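Local coordinates for protein digeranylgeranylglycerophospholipid reductase (Sulfolobus acidocaldarius, PDB 4OPC) that uses bound FAD to hydrogenate the double bonds of geranylgeranyl chains in archaeal membrane lipid precursors, giving saturated phytanyl lipids, at residues D8-G13 with L33-K38. Numbering follows the deposited sequence.
Sequences DVLIIG and LLVDSK. With FDA (dihydroflavine-adenine dinucleotide), chain B.
Asp36 and Gly13 meet at the C-terminal ends of two neighbouring parallel strands, 9-12 and 32-35, the first and second strands of the Rossmann-type beta-alpha-beta unit whose crossover is helix 16-25. The Asp36 carboxylate grips the adenosine ribose of the reduced FAD with both oxygens: O3B donates to OD2 at 2.6 Å and O2B to OD1 at 2.7 Å. With CG anti to the backbone N (chi1 -162°), the carboxylate comes nearer to Gly13 than the start of the side chain does, and OD2 also accepts from the Gly14 amide. OD1 meanwhile takes the amide of Lys38 on its anti lone pair, an Asx turn that, with the bond from Gly14, helps hold the carboxylate in its rotation. A leucine in its place is likely to leave both ribose hydroxyls and the amides of Gly14 and Lys38 without their acceptor. Gly13, the first glycine of a GxGxxG sequence, lies with its CA 3.4 Å from ribose O4B, and a CB there would clash with that oxygen. Nearby, the CG2 methyl of Ile12 rests against the adenine, 3.5 Å from N1A.

Behind this site, a parallel ladder sets the two strand ends side by side. Val9 O accepts from Leu33 N, Leu33 O from Ile11 N, Ile11 O from Val35 N, and Val35 O from Gly13 N. Leu10 and Leu33 point the same way on one face, with CD1 of the former 3.9 Å from CD2 of the latter; Leu138 of strand 132-140 packs on Leu33 and Val35 there. On the other face, Leu34 slants across Ile11 and reaches the glycine: its CD1 lies 3.7 Å from Ile11 CG2 and equally far from Gly13 O, a buried carbonyl oxygen with no hydrogen-bond partner in the model.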
loop_
_atom_site.group_PDB
_atom_site.type_symbol
_atom_site.label_atom_id
_atom_site.label_comp_id
_atom_site.label_asym_id
_atom_site.label_seq_id
_atom_site.Cartn_x
_atom_site.Cartn_y
_atom_site.Cartn_z
ATOM N N ASP A 8 17.931 -4.281 -20.512
ATOM C CA ASP A 8 16.567 -4.281 -21.005
ATOM C C ASP A 8 15.668 -3.526 -20.036
ATOM O O ASP A 8 14.880 -2.667 -20.453
ATOM C CB ASP A 8 16.062 -5.705 -21.183
ATOM C CG ASP A 8 16.773 -6.419 -22.299
ATOM O OD1 ASP A 8 17.042 -5.783 -23.351
ATOM O OD2 ASP A 8 17.078 -7.619 -22.135
ATOM N N VAL A 9 15.795 -3.848 -18.748
ATOM C CA VAL A 9 14.959 -3.267 -17.699
ATOM C C VAL A 9 15.837 -2.849 -16.526
ATOM O O VAL A 9 16.750 -3.593 -16.131
ATOM C CB VAL A 9 13.912 -4.298 -17.188
ATOM C CG1 VAL A 9 13.045 -3.703 -16.092
ATOM C CG2 VAL A 9 13.054 -4.792 -18.342
ATOM N N LEU A 10 15.568 -1.667 -15.970
ATOM C CA LEU A 10 16.178 -1.220 -14.722
ATOM C C LEU A 10 15.092 -1.060 -13.667
ATOM O O LEU A 10 14.137 -0.300 -13.874
ATOM C CB LEU A 10 16.896 0.111 -14.926
ATOM C CG LEU A 10 17.359 0.835 -13.660
ATOM C CD1 LEU A 10 18.434 0.039 -12.922
ATOM C CD2 LEU A 10 17.866 2.214 -14.021
ATOM N N ILE A 11 15.235 -1.765 -12.547
ATOM C CA ILE A 11 14.270 -1.669 -11.444
ATOM C C ILE A 11 14.928 -0.872 -10.345
ATOM O O ILE A 11 16.030 -1.211 -9.897
ATOM C CB ILE A 11 13.853 -3.059 -10.921
ATOM C CG1 ILE A 11 13.283 -3.902 -12.064
ATOM C CG2 ILE A 11 12.837 -2.923 -9.772
ATOM C CD1 ILE A 11 13.171 -5.399 -11.740
ATOM N N ILE A 12 14.270 0.210 -9.941
ATOM C CA ILE A 12 14.820 1.099 -8.925
ATOM C C ILE A 12 14.043 0.904 -7.640
ATOM O O ILE A 12 12.891 1.347 -7.517
ATOM C CB ILE A 12 14.770 2.564 -9.352
ATOM C CG1 ILE A 12 15.422 2.756 -10.727
ATOM C CG2 ILE A 12 15.444 3.435 -8.307
ATOM C CD1 ILE A 12 15.299 4.175 -11.251
ATOM N N GLY A 13 14.677 0.206 -6.702
ATOM C CA GLY A 13 14.078 -0.144 -5.425
ATOM C C GLY A 13 13.811 -1.630 -5.347
ATOM O O GLY A 13 13.315 -2.241 -6.300
ATOM N N LEU A 33 18.568 -5.244 -14.350
ATOM C CA LEU A 33 19.315 -4.756 -13.201
ATOM C C LEU A 33 18.348 -4.190 -12.179
ATOM O O LEU A 33 17.490 -3.373 -12.522
ATOM C CB LEU A 33 20.282 -3.648 -13.623
ATOM C CG LEU A 33 21.069 -2.978 -12.491
ATOM C CD1 LEU A 33 21.958 -3.979 -11.757
ATOM C CD2 LEU A 33 21.895 -1.815 -13.021
ATOM N N LEU A 34 18.491 -4.615 -10.931
ATOM C CA LEU A 34 17.775 -3.958 -9.838
ATOM C C LEU A 34 18.788 -3.299 -8.923
ATOM O O LEU A 34 19.825 -3.883 -8.605
ATOM C CB LEU A 34 16.912 -4.960 -9.063
ATOM C CG LEU A 34 16.065 -4.456 -7.891
ATOM C CD1 LEU A 34 14.819 -5.321 -7.755
ATOM C CD2 LEU A 34 16.834 -4.465 -6.575
ATOM N N VAL A 35 18.481 -2.080 -8.494
ATOM C CA VAL A 35 19.332 -1.368 -7.551
ATOM C C VAL A 35 18.538 -0.991 -6.306
ATOM O O VAL A 35 17.319 -0.778 -6.367
ATOM C CB VAL A 35 19.946 -0.088 -8.171
ATOM C CG1 VAL A 35 20.808 -0.446 -9.395
ATOM C CG2 VAL A 35 18.872 0.935 -8.540
ATOM N N ASP A 36 19.216 -0.918 -5.175
ATOM C CA ASP A 36 18.614 -0.375 -3.972
ATOM C C ASP A 36 19.675 0.382 -3.190
ATOM O O ASP A 36 20.819 -0.074 -3.076
ATOM C CB ASP A 36 17.999 -1.480 -3.108
ATOM C CG ASP A 36 17.010 -0.936 -2.098
ATOM O OD1 ASP A 36 17.448 -0.294 -1.123
ATOM O OD2 ASP A 36 15.789 -1.140 -2.292
ATOM N N SER A 37 19.299 1.535 -2.644
ATOM C CA SER A 37 20.210 2.355 -1.848
ATOM C C SER A 37 20.698 1.663 -0.578
ATOM O O SER A 37 21.753 2.007 -0.060
ATOM C CB SER A 37 19.525 3.659 -1.447
ATOM O OG SER A 37 19.168 4.418 -2.590
ATOM N N LYS A 38 19.931 0.707 -0.069
ATOM C CA LYS A 38 20.287 0.026 1.177
ATOM C C LYS A 38 21.321 -1.065 0.948
ATOM O O LYS A 38 21.377 -1.650 -0.127
ATOM C CB LYS A 38 19.044 -0.609 1.795
ATOM C CG LYS A 38 18.049 0.399 2.343
ATOM C CD LYS A 38 16.765 -0.280 2.809
ATOM C CE LYS A 38 15.790 0.754 3.354
ATOM N NZ LYS A 38 14.582 0.106 3.927
HETATM P PA FDA B . 9.537 0.223 0.139
HETATM O O1A FDA B . 9.605 1.555 0.776
HETATM O O2A FDA B . 9.396 -0.989 1.052
HETATM O O5B FDA B . 10.834 0.005 -0.743
HETATM C C5B FDA B . 11.374 1.085 -1.531
HETATM C C4B FDA B . 12.833 0.788 -1.756
HETATM O O4B FDA B . 13.374 1.735 -2.699
HETATM C C3B FDA B . 13.712 0.869 -0.503
HETATM O O3B FDA B . 14.360 -0.377 -0.251
HETATM C C2B FDA B . 14.667 2.042 -0.796
HETATM O O2B FDA B . 15.960 1.845 -0.246
HETATM C C1B FDA B . 14.700 2.042 -2.317
HETATM N N9A FDA B . 15.025 3.302 -2.973
HETATM C C8A FDA B . 14.350 4.493 -2.868
HETATM N N7A FDA B . 14.821 5.445 -3.641
HETATM C C5A FDA B . 15.871 4.832 -4.310
HETATM C C6A FDA B . 16.748 5.288 -5.313
HETATM N N6A FDA B . 16.671 6.496 -5.874
HETATM N N1A FDA B . 17.645 4.410 -5.803
HETATM C C2A FDA B . 17.700 3.183 -5.275
HETATM N N3A FDA B . 16.903 2.629 -4.358
HETATM C C4A FDA B . 15.985 3.505 -3.934
HETATM N N1 FDA B . 1.411 -3.122 4.563
HETATM C C2 FDA B . 0.967 -4.410 4.720
HETATM O O2 FDA B . 0.684 -5.111 3.754
HETATM N N3 FDA B . 0.886 -4.892 6.001
HETATM C C4 FDA B . 1.093 -4.190 7.170
HETATM O O4 FDA B . 1.115 -4.788 8.244
HETATM C C4X FDA B . 1.485 -2.851 6.954
HETATM N N5 FDA B . 1.755 -2.062 8.034
HETATM C C5X FDA B . 2.450 -0.881 7.874
HETATM C C6 FDA B . 2.971 -0.215 8.974
HETATM C C7 FDA B . 3.750 0.924 8.834
HETATM C C7M FDA B . 4.397 1.530 10.052
HETATM C C8 FDA B . 3.981 1.446 7.553
HETATM C C8M FDA B . 4.883 2.644 7.363
HETATM C C9 FDA B . 3.443 0.791 6.443
HETATM C C9A FDA B . 2.700 -0.375 6.586
HETATM N N10 FDA B . 2.176 -1.087 5.483
HETATM C C10 FDA B . 1.687 -2.361 5.670
HETATM C "C1'" FDA B . 2.428 -0.646 4.089
HETATM C "C2'" FDA B . 3.611 -1.420 3.478
HETATM O "O2'" FDA B . 4.703 -1.480 4.400
HETATM C "C3'" FDA B . 4.093 -0.735 2.197
HETATM O "O3'" FDA B . 2.957 -0.451 1.391
HETATM C "C4'" FDA B . 5.049 -1.565 1.329
HETATM O "O4'" FDA B . 6.108 -2.128 2.103
HETATM C "C5'" FDA B . 5.616 -0.741 0.197
HETATM O "O5'" FDA B . 6.588 -1.514 -0.536
HETATM P P FDA B . 7.454 -0.816 -1.673
HETATM O O1P FDA B . 8.326 -1.862 -2.235
HETATM O O2P FDA B . 6.582 -0.021 -2.632
HETATM O O3P FDA B . 8.314 0.296 -0.909
#